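Local coordinates for beta subunit of a putative Aromatic-ring-hydroxylating dioxygenase (Novosphingobium aromaticivorans DSM 12444, PDB 3EBY), which is probably the beta subunit of an aromatic-ring-hydroxylating dioxygenase, an enzyme of the kind that adds oxygen to aromatic rings, though its own function is unproven, at residues 48-53 with 149-154; 90-95 with 107-112; 131-136 with 143-148. All coordinates share one frame; numbering follows the deposited sequence.

In the fold
Following the chain from its N terminus, after helix 8-28 and the short strand 39-40, strand 43-49 ends in contact 1 at residues 48-53. The partner of that segment, 149-154, comes 96 residues later, so contact 1 closes a long loop that holds both other contacts. Contacts 2 and 3 each lie in a beta hairpin, one after the other within it: contact 2 joins strands 87-101 and 104-116, contact 3 joins strands 122-135 and 142-150. One mixed sheet carries all three. Strand 142-150 serves contacts 1 and 3, and the pairing of 104-116 with 122-135 links contact 2 to contact 3. Contacts 1 and 2 also reach the second subunit.

Contact 1 of 3, residues 48-53 with 149-154; sequences IARENV and IYDTLR
The ring of Y150 lies with one face under the backbone of A49, whose CA stands 3.9 Å from the ring centroid and 18° off its normal, a CH-pi contact displaced toward the rim. At the edge of the same ring, in its plane, is the backbone N of T152. With CG of Y150 set between its backbone N and carbonyl carbon (chi1 72°), the ring is brought back against the neighbouring strand, and A49 CB packs on Y150 CZ at 3.9 Å. The other flat group, the guanidinium of R50, takes the carboxylate of D151 at its edge, the two planes 24° apart. The grip is side-on: R50 NE gives a bond of 2.8 Å to D151 OD1 from above the carboxylate plane, while R50 NH2 reaches D151 OD2 on its syn side at 3.3 Å. The backbones are joined by Y150 N to I48 O at 3.0 Å and R50 N to Y150 O at 2.9 Å. They make a short parallel pairing in the mixed sheet of an NTF2-like fold, where strand 43-49 runs beside strand 142-150 before turning into a 3-10 segment. On the sheet face that carries I48 and I149, the two isoleucines lie side by side in the conformer of I48 modelled here, and I149 CG2 packs against R50 CA at 3.5 Å. I149 also rests on V131 of strand 122-135. Beyond the salt bridge lies the second subunit, where R50 NH1 bonds D28 O.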
loop_
_atom_site.group_PDB
_atom_site.type_symbol
_atom_site.label_atom_id
_atom_site.label_comp_id
_atom_site.label_asym_id
_atom_site.label_seq_id
_atom_site.Cartn_x
_atom_site.Cartn_y
_atom_site.Cartn_z
ATOM N N ILE A 48 15.571 -12.347 -6.178
ATOM C CA ILE A 48 16.960 -11.938 -6.363
ATOM C C ILE A 48 17.226 -10.613 -5.690
ATOM O O ILE A 48 16.372 -9.719 -5.696
ATOM C CB ILE A 48 17.317 -11.803 -7.863
ATOM C CG1 ILE A 48 16.207 -11.062 -8.616
ATOM C CG2 ILE A 48 17.523 -13.159 -8.470
ATOM C CD1 ILE A 48 16.687 -10.389 -9.907
ATOM N N ALA A 49 18.393 -10.499 -5.062
ATOM C CA ALA A 49 18.782 -9.240 -4.373
ATOM C C ALA A 49 18.990 -8.103 -5.371
ATOM O O ALA A 49 19.488 -8.326 -6.475
ATOM C CB ALA A 49 20.059 -9.474 -3.552
ATOM N N ARG A 50 18.586 -6.881 -4.991
ATOM C CA ARG A 50 18.713 -5.706 -5.872
ATOM C C ARG A 50 20.138 -5.599 -6.458
ATOM O O ARG A 50 20.315 -5.355 -7.650
ATOM C CB ARG A 50 18.380 -4.422 -5.095
ATOM C CG ARG A 50 18.345 -3.150 -5.969
ATOM C CD ARG A 50 18.422 -1.854 -5.135
ATOM N NE ARG A 50 17.178 -1.484 -4.434
ATOM C CZ ARG A 50 16.435 -0.400 -4.714
ATOM N NH1 ARG A 50 16.712 0.368 -5.775
ATOM N NH2 ARG A 50 15.373 -0.122 -3.976
ATOM N N GLU A 51 21.136 -5.744 -5.613
ATOM C CA GLU A 51 22.518 -5.602 -6.083
ATOM C C GLU A 51 22.964 -6.703 -7.059
ATOM O O GLU A 51 23.884 -6.490 -7.868
ATOM C CB GLU A 51 23.468 -5.547 -4.915
ATOM C CG GLU A 51 23.400 -4.251 -4.171
ATOM C CD GLU A 51 24.248 -4.256 -2.944
ATOM O OE1 GLU A 51 23.952 -5.056 -2.031
ATOM O OE2 GLU A 51 25.203 -3.439 -2.875
ATOM N N ASN A 52 22.327 -7.868 -6.985
ATOM C CA ASN A 52 22.721 -9.016 -7.826
ATOM C C ASN A 52 22.237 -8.855 -9.250
ATOM O O ASN A 52 22.679 -9.581 -10.153
ATOM C CB ASN A 52 22.155 -10.340 -7.275
ATOM C CG ASN A 52 22.724 -10.725 -5.905
ATOM O OD1 ASN A 52 23.439 -9.969 -5.285
ATOM N ND2 ASN A 52 22.302 -11.895 -5.395
ATOM N N VAL A 53 21.317 -7.909 -9.453
ATOM C CA VAL A 53 20.734 -7.644 -10.766
ATOM C C VAL A 53 21.717 -6.824 -11.641
ATOM O O VAL A 53 21.327 -6.262 -12.676
ATOM C CB VAL A 53 19.357 -6.899 -10.633
ATOM C CG1 VAL A 53 18.697 -6.727 -11.992
ATOM C CG2 VAL A 53 18.420 -7.665 -9.699
ATOM N N ILE A 149 12.646 -8.434 -6.940
ATOM C CA ILE A 149 13.948 -7.778 -6.725
ATOM C C ILE A 149 13.949 -7.094 -5.336
ATOM O O ILE A 149 13.212 -6.108 -5.116
ATOM C CB ILE A 149 14.244 -6.708 -7.836
ATOM C CG1 ILE A 149 14.165 -7.326 -9.238
ATOM C CG2 ILE A 149 15.639 -6.058 -7.581
ATOM C CD1 ILE A 149 14.492 -6.360 -10.374
ATOM N N TYR A 150 14.687 -7.668 -4.377
ATOM C CA TYR A 150 14.484 -7.314 -2.977
ATOM C C TYR A 150 15.665 -6.594 -2.313
ATOM O O TYR A 150 16.843 -6.755 -2.711
ATOM C CB TYR A 150 14.053 -8.542 -2.150
ATOM C CG TYR A 150 15.187 -9.553 -1.917
ATOM C CD1 TYR A 150 16.030 -9.435 -0.824
ATOM C CD2 TYR A 150 15.405 -10.605 -2.804
ATOM C CE1 TYR A 150 17.066 -10.352 -0.612
ATOM C CE2 TYR A 150 16.447 -11.532 -2.591
ATOM C CZ TYR A 150 17.281 -11.374 -1.521
ATOM O OH TYR A 150 18.301 -12.300 -1.303
ATOM N N ASP A 151 15.322 -5.777 -1.325
ATOM C CA ASP A 151 16.276 -4.930 -0.619
ATOM C C ASP A 151 16.797 -5.582 0.678
ATOM O O ASP A 151 17.976 -5.497 0.976
ATOM C CB ASP A 151 15.612 -3.574 -0.287
ATOM C CG ASP A 151 15.261 -2.786 -1.520
ATOM O OD1 ASP A 151 15.824 -3.114 -2.600
ATOM O OD2 ASP A 151 14.379 -1.901 -1.418
ATOM N N THR A 152 15.907 -6.262 1.395
ATOM C CA THR A 152 16.150 -6.750 2.756
ATOM C C THR A 152 17.109 -7.952 2.750
ATOM O O THR A 152 16.839 -8.953 2.094
ATOM C CB THR A 152 14.830 -7.158 3.418
ATOM O OG1 THR A 152 13.819 -6.161 3.135
ATOM C CG2 THR A 152 14.991 -7.327 4.951
ATOM N N LEU A 153 18.182 -7.860 3.534
ATOM C CA LEU A 153 19.305 -8.844 3.474
ATOM C C LEU A 153 18.890 -10.246 3.917
ATOM O O LEU A 153 19.122 -11.242 3.211
ATOM C CB LEU A 153 20.458 -8.370 4.378
ATOM C CG LEU A 153 21.687 -9.292 4.539
ATOM C CD1 LEU A 153 22.293 -9.642 3.187
ATOM C CD2 LEU A 153 22.729 -8.638 5.445
ATOM N N ARG A 154 18.338 -10.329 5.121
ATOM C CA ARG A 154 18.000 -11.612 5.687
ATOM C C ARG A 154 16.699 -12.059 5.064
ATOM O O ARG A 154 15.821 -11.248 4.821
ATOM C CB ARG A 154 17.898 -11.525 7.203
ATOM C CG ARG A 154 19.258 -11.339 7.906
ATOM C CD ARG A 154 20.061 -12.685 8.022
ATOM N NE ARG A 154 20.819 -13.008 6.802
ATOM C CZ ARG A 154 22.050 -12.566 6.532
ATOM N NH1 ARG A 154 22.704 -11.809 7.406
ATOM N NH2 ARG A 154 22.637 -12.897 5.382
#

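Contact 2 of 3, residues 90-95 with 107-112; sequences HLIGRA and AEASYV
V112 and A95, the residues most buried by this contact, meet their partners near its two ends, and A109 packs against G93 and A95. V112 and L91 form an antiparallel hydrogen-bonded pair: L91 N gives to V112 O at 3.0 Å, V112 N gives to L91 O over the same length, and both donors lie nearly along the C=O axis. On the face bearing L91 and V112 the second subunit packs, its own L91 touching both side chains. A109 CB, a single methyl, comes within 3.6 Å of G93 O and also sits against A95 CA. It also meets the CG2 branch of I92: chi1 of I92 (-52°) sets CG1 anti to the carbonyl carbon and leaves CG2 anti to the backbone N, from where it approaches A109 CB to 4.1 Å. A95 CB packs beside A107 CB, and A95 CA makes a CH...O contact with E108 O; helix 8-28 covers this end, with I16 on A95 and N20 on A109. Past G93 the direct pairing is interrupted. G93 N still bonds S110 O at 2.8 Å, but the next link runs through a water, which donates to R94 O at 2.8 Å and accepts from S110 N at 3.0 Å. The long side chain of R94 turns instead to D18 of the second subunit, in a salt bridge. The chemistry implies a hairpin joined by direct backbone bonds at L91 and G93, in which a water replaces one direct bond between R94 O and S110 N before direct backbone bonding resumes between E108 and V96.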
loop_
_atom_site.group_PDB
_atom_site.type_symbol
_atom_site.label_atom_id
_atom_site.label_comp_id
_atom_site.label_asym_id
_atom_site.label_seq_id
_atom_site.Cartn_x
_atom_site.Cartn_y
_atom_site.Cartn_z
ATOM N N HIS A 90 1.160 -9.060 2.958
ATOM C CA HIS A 90 1.673 -8.288 1.798
ATOM C C HIS A 90 0.892 -6.978 1.652
ATOM O O HIS A 90 -0.355 -6.966 1.720
ATOM C CB HIS A 90 1.454 -9.053 0.478
ATOM C CG HIS A 90 2.397 -10.191 0.236
ATOM N ND1 HIS A 90 2.328 -11.373 0.941
ATOM C CD2 HIS A 90 3.249 -10.424 -0.802
ATOM C CE1 HIS A 90 3.209 -12.230 0.444
ATOM N NE2 HIS A 90 3.804 -11.669 -0.599
ATOM N N LEU A 91 1.619 -5.891 1.421
ATOM C CA LEU A 91 1.046 -4.723 0.816
ATOM C C LEU A 91 1.740 -4.508 -0.529
ATOM O O LEU A 91 2.968 -4.423 -0.607
ATOM C CB LEU A 91 1.145 -3.471 1.703
ATOM C CG LEU A 91 0.322 -3.441 3.014
ATOM C CD1 LEU A 91 0.672 -2.150 3.753
ATOM C CD2 LEU A 91 -1.183 -3.459 2.770
ATOM N N ILE A 92 0.952 -4.442 -1.586
ATOM C CA ILE A 92 1.470 -4.279 -2.933
ATOM C C ILE A 92 0.987 -2.964 -3.532
ATOM O O ILE A 92 -0.223 -2.643 -3.537
ATOM C CB ILE A 92 1.062 -5.503 -3.835
ATOM C CG1 ILE A 92 1.462 -6.814 -3.122
ATOM C CG2 ILE A 92 1.701 -5.399 -5.221
ATOM C CD1 ILE A 92 0.909 -8.118 -3.782
ATOM N N GLY A 93 1.929 -2.191 -4.048
ATOM C CA GLY A 93 1.593 -0.948 -4.703
ATOM C C GLY A 93 0.867 -1.131 -6.019
ATOM O O GLY A 93 0.861 -2.226 -6.614
ATOM N N ARG A 94 0.278 -0.040 -6.514
ATOM C CA ARG A 94 -0.327 -0.031 -7.839
ATOM C C ARG A 94 0.750 -0.311 -8.900
ATOM O O ARG A 94 1.865 0.173 -8.803
ATOM C CB ARG A 94 -1.019 1.305 -8.087
ATOM C CG ARG A 94 -1.716 1.438 -9.432
ATOM C CD ARG A 94 -2.392 2.792 -9.498
ATOM N NE ARG A 94 -3.081 3.048 -10.756
ATOM C CZ ARG A 94 -4.383 2.905 -10.937
ATOM N NH1 ARG A 94 -5.133 2.350 -10.000
ATOM N NH2 ARG A 94 -4.928 3.237 -12.098
ATOM N N ALA A 95 0.392 -1.080 -9.915
ATOM C CA ALA A 95 1.340 -1.487 -10.968
ATOM C C ALA A 95 1.585 -0.366 -11.970
ATOM O O ALA A 95 0.643 0.336 -12.388
ATOM C CB ALA A 95 0.827 -2.752 -11.706
ATOM N N ALA A 107 5.035 -5.244 -16.499
ATOM C CA ALA A 107 4.675 -4.312 -15.392
ATOM C C ALA A 107 5.589 -4.477 -14.213
ATOM O O ALA A 107 6.259 -5.491 -14.078
ATOM C CB ALA A 107 3.209 -4.497 -14.956
ATOM N N GLU A 108 5.583 -3.462 -13.348
ATOM C CA GLU A 108 6.349 -3.474 -12.099
ATOM C C GLU A 108 5.496 -2.905 -10.982
ATOM O O GLU A 108 4.682 -2.028 -11.226
ATOM C CB GLU A 108 7.634 -2.662 -12.249
ATOM C CG GLU A 108 8.492 -3.080 -13.459
ATOM C CD GLU A 108 9.843 -2.383 -13.550
ATOM O OE1 GLU A 108 10.238 -1.621 -12.625
ATOM O OE2 GLU A 108 10.498 -2.588 -14.592
ATOM N N ALA A 109 5.659 -3.445 -9.764
ATOM C CA ALA A 109 4.916 -2.967 -8.597
ATOM C C ALA A 109 5.752 -3.152 -7.339
ATOM O O ALA A 109 6.356 -4.218 -7.140
ATOM C CB ALA A 109 3.583 -3.716 -8.480
ATOM N N SER A 110 5.828 -2.107 -6.511
ATOM C CA SER A 110 6.508 -2.187 -5.234
ATOM C C SER A 110 5.706 -3.043 -4.285
ATOM O O SER A 110 4.495 -3.124 -4.398
ATOM C CB SER A 110 6.712 -0.797 -4.605
ATOM O OG SER A 110 7.647 -0.063 -5.379
ATOM N N TYR A 111 6.402 -3.695 -3.369
ATOM C CA TYR A 111 5.766 -4.510 -2.322
ATOM C C TYR A 111 6.577 -4.516 -1.026
ATOM O O TYR A 111 7.800 -4.321 -1.022
ATOM C CB TYR A 111 5.562 -5.967 -2.801
ATOM C CG TYR A 111 6.867 -6.768 -2.865
ATOM C CD1 TYR A 111 7.448 -7.296 -1.712
ATOM C CD2 TYR A 111 7.559 -6.909 -4.066
ATOM C CE1 TYR A 111 8.673 -7.970 -1.771
ATOM C CE2 TYR A 111 8.832 -7.542 -4.110
ATOM C CZ TYR A 111 9.370 -8.056 -2.962
ATOM O OH TYR A 111 10.629 -8.642 -2.976
ATOM N N VAL A 112 5.873 -4.768 0.069
ATOM C CA VAL A 112 6.510 -5.079 1.334
ATOM C C VAL A 112 5.768 -6.226 1.938
ATOM O O VAL A 112 4.532 -6.221 1.977
ATOM C CB VAL A 112 6.561 -3.894 2.304
ATOM C CG1 VAL A 112 7.190 -4.341 3.631
ATOM C CG2 VAL A 112 7.391 -2.731 1.696
HETATM O O HOH W 1 4.007 0.179 -7.000
#

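Contact 3 of 3, residues 131-136 with 143-148; sequences VDRFDL and LKSRTC
R146 holds D132 with two nitrogens, side-on, and both carboxylate oxygens are engaged. R146 NE meets D132 OD1 at 2.8 Å on the syn side, the N-H pointing almost straight at it (175°), and R146 NH2 reaches D132 OD2, also at 2.8 Å, from above the carboxylate plane. A bend at chi3 of R146 (-75°) turns the guanidinium alongside the carboxylate of its cross-strand neighbour. R146 NH2 has a second acceptor in N20 OD1, while Y130 and Y23 make cation-pi contacts with this arginine; such a buried charge is probably balanced largely by D132. L143 CD1 covers one face of the guanidinium, and L143 CD2 sits over a face of the F134 ring, 3.7 Å from its centroid.

V131 and T147 exchange a pair of backbone bonds, and water 2, donating to V131 O at 2.7 Å, also lies 2.9 Å from S145 OG in one of two serine conformers. R133 N gives to S145 O at 2.9 Å. R133 O accepts twice, from K144 N at 2.8 Å and from S145 N at 3.1 Å, the latter on a lone pair in the carbonyl plane. K144 CG packs over one face of the R133 guanidinium, whereas K144 NZ finds its acceptor in D42 O.

Two residues, K144 and S145, thus stand opposite R133: a classic beta bulge, set where strand 142-150 turns a corner within a hairpin of the curved NTF2-like sheet, with helix 8-28 packed on the side of F134 and L143.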
loop_
_atom_site.group_PDB
_atom_site.type_symbol
_atom_site.label_atom_id
_atom_site.label_comp_id
_atom_site.label_asym_id
_atom_site.label_seq_id
_atom_site.Cartn_x
_atom_site.Cartn_y
_atom_site.Cartn_z
ATOM N N VAL A 131 8.943 -7.377 -10.878
ATOM C CA VAL A 131 9.169 -7.073 -12.308
ATOM C C VAL A 131 8.584 -8.238 -13.104
ATOM O O VAL A 131 9.083 -9.382 -13.035
ATOM C CB VAL A 131 10.656 -6.899 -12.619
ATOM C CG1 VAL A 131 10.877 -6.643 -14.110
ATOM C CG2 VAL A 131 11.235 -5.733 -11.771
ATOM N N ASP A 132 7.500 -7.956 -13.817
ATOM C CA ASP A 132 6.631 -8.996 -14.339
ATOM C C ASP A 132 6.452 -8.964 -15.860
ATOM O O ASP A 132 6.483 -7.888 -16.500
ATOM C CB ASP A 132 5.231 -8.869 -13.715
ATOM C CG ASP A 132 5.238 -8.973 -12.214
ATOM O OD1 ASP A 132 5.964 -9.839 -11.671
ATOM O OD2 ASP A 132 4.460 -8.214 -11.570
ATOM N N ARG A 133 6.200 -10.151 -16.404
ATOM C CA ARG A 133 5.644 -10.323 -17.745
ATOM C C ARG A 133 4.360 -11.123 -17.597
ATOM O O ARG A 133 4.377 -12.254 -17.080
ATOM C CB ARG A 133 6.610 -11.081 -18.660
ATOM C CG ARG A 133 7.938 -10.388 -18.834
ATOM C CD ARG A 133 8.760 -10.974 -19.980
ATOM N NE ARG A 133 9.351 -12.271 -19.657
ATOM C CZ ARG A 133 9.217 -13.380 -20.389
ATOM N NH1 ARG A 133 8.522 -13.374 -21.531
ATOM N NH2 ARG A 133 9.828 -14.499 -19.999
ATOM N N PHE A 134 3.251 -10.465 -17.916
ATOM C CA PHE A 134 1.917 -11.041 -17.858
ATOM C C PHE A 134 1.436 -11.509 -19.239
ATOM O O PHE A 134 1.609 -10.814 -20.250
ATOM C CB PHE A 134 0.915 -10.009 -17.327
ATOM C CG PHE A 134 0.998 -9.781 -15.869
ATOM C CD1 PHE A 134 0.277 -10.587 -14.992
ATOM C CD2 PHE A 134 1.735 -8.733 -15.357
ATOM C CE1 PHE A 134 0.343 -10.388 -13.632
ATOM C CE2 PHE A 134 1.769 -8.510 -13.978
ATOM C CZ PHE A 134 1.067 -9.360 -13.128
ATOM N N ASP A 135 0.741 -12.632 -19.240
ATOM C CA ASP A 135 0.050 -13.149 -20.413
ATOM C C ASP A 135 -1.455 -12.870 -20.206
ATOM O O ASP A 135 -2.080 -13.445 -19.301
ATOM C CB ASP A 135 0.312 -14.647 -20.507
ATOM C CG ASP A 135 -0.419 -15.316 -21.667
ATOM O OD1 ASP A 135 -1.179 -14.636 -22.400
ATOM O OD2 ASP A 135 -0.149 -16.526 -21.900
ATOM N N LEU A 136 -1.997 -11.920 -20.982
ATOM C CA LEU A 136 -3.407 -11.518 -20.875
ATOM C C LEU A 136 -4.240 -12.112 -22.015
ATOM O O LEU A 136 -5.331 -11.614 -22.300
ATOM C CB LEU A 136 -3.547 -9.981 -20.922
ATOM C CG LEU A 136 -3.536 -9.234 -19.593
ATOM C CD1 LEU A 136 -2.511 -9.801 -18.660
ATOM C CD2 LEU A 136 -3.325 -7.714 -19.812
ATOM N N LEU A 143 0.912 -15.010 -14.822
ATOM C CA LEU A 143 2.314 -14.632 -14.903
ATOM C C LEU A 143 3.084 -15.572 -15.832
ATOM O O LEU A 143 3.048 -16.788 -15.667
ATOM C CB LEU A 143 2.967 -14.651 -13.526
ATOM C CG LEU A 143 2.637 -13.500 -12.569
ATOM C CD1 LEU A 143 3.107 -13.815 -11.111
ATOM C CD2 LEU A 143 3.238 -12.180 -13.102
ATOM N N LYS A 144 3.702 -14.985 -16.850
ATOM C CA LYS A 144 4.759 -15.665 -17.638
ATOM C C LYS A 144 6.087 -15.651 -16.838
ATOM O O LYS A 144 6.814 -16.674 -16.744
ATOM C CB LYS A 144 4.938 -14.973 -18.984
ATOM C CG LYS A 144 6.058 -15.560 -19.855
ATOM C CD LYS A 144 5.836 -17.019 -20.167
ATOM C CE LYS A 144 6.832 -17.535 -21.213
ATOM N NZ LYS A 144 6.539 -18.958 -21.544
ATOM N N SER A 145 6.418 -14.494 -16.281
ATOM C CA SER A 145 7.589 -14.395 -15.412
ATOM C C SER A 145 7.418 -13.336 -14.340
ATOM O O SER A 145 6.858 -12.257 -14.581
ATOM C CB SER A 145 8.858 -14.104 -16.219
ATOM O OG SER A 145 8.834 -12.807 -16.787
ATOM N N ARG A 146 7.906 -13.661 -13.155
ATOM C CA ARG A 146 7.947 -12.701 -11.997
ATOM C C ARG A 146 9.302 -12.797 -11.339
ATOM O O ARG A 146 9.738 -13.889 -10.881
ATOM C CB ARG A 146 6.828 -12.991 -10.997
ATOM C CG ARG A 146 6.994 -12.337 -9.594
ATOM C CD ARG A 146 5.646 -12.161 -8.852
ATOM N NE ARG A 146 4.885 -11.033 -9.431
ATOM C CZ ARG A 146 3.702 -10.612 -8.993
ATOM N NH1 ARG A 146 3.126 -11.175 -7.930
ATOM N NH2 ARG A 146 3.134 -9.559 -9.550
ATOM N N THR A 147 9.962 -11.653 -11.267
ATOM C CA THR A 147 11.198 -11.512 -10.556
ATOM C C THR A 147 10.952 -10.560 -9.375
ATOM O O THR A 147 10.478 -9.456 -9.559
ATOM C CB THR A 147 12.309 -10.932 -11.465
ATOM O OG1 THR A 147 12.560 -11.814 -12.576
ATOM C CG2 THR A 147 13.599 -10.718 -10.671
ATOM N N CYS A 148 11.213 -11.051 -8.169
ATOM C CA CYS A 148 11.067 -10.251 -6.954
ATOM C C CYS A 148 12.430 -9.706 -6.607
ATOM O O CYS A 148 13.327 -10.465 -6.183
ATOM C CB CYS A 148 10.555 -11.132 -5.798
ATOM S SG CYS A 148 9.059 -12.104 -6.165
HETATM O O HOH W 2 10.127 -11.007 -14.900
#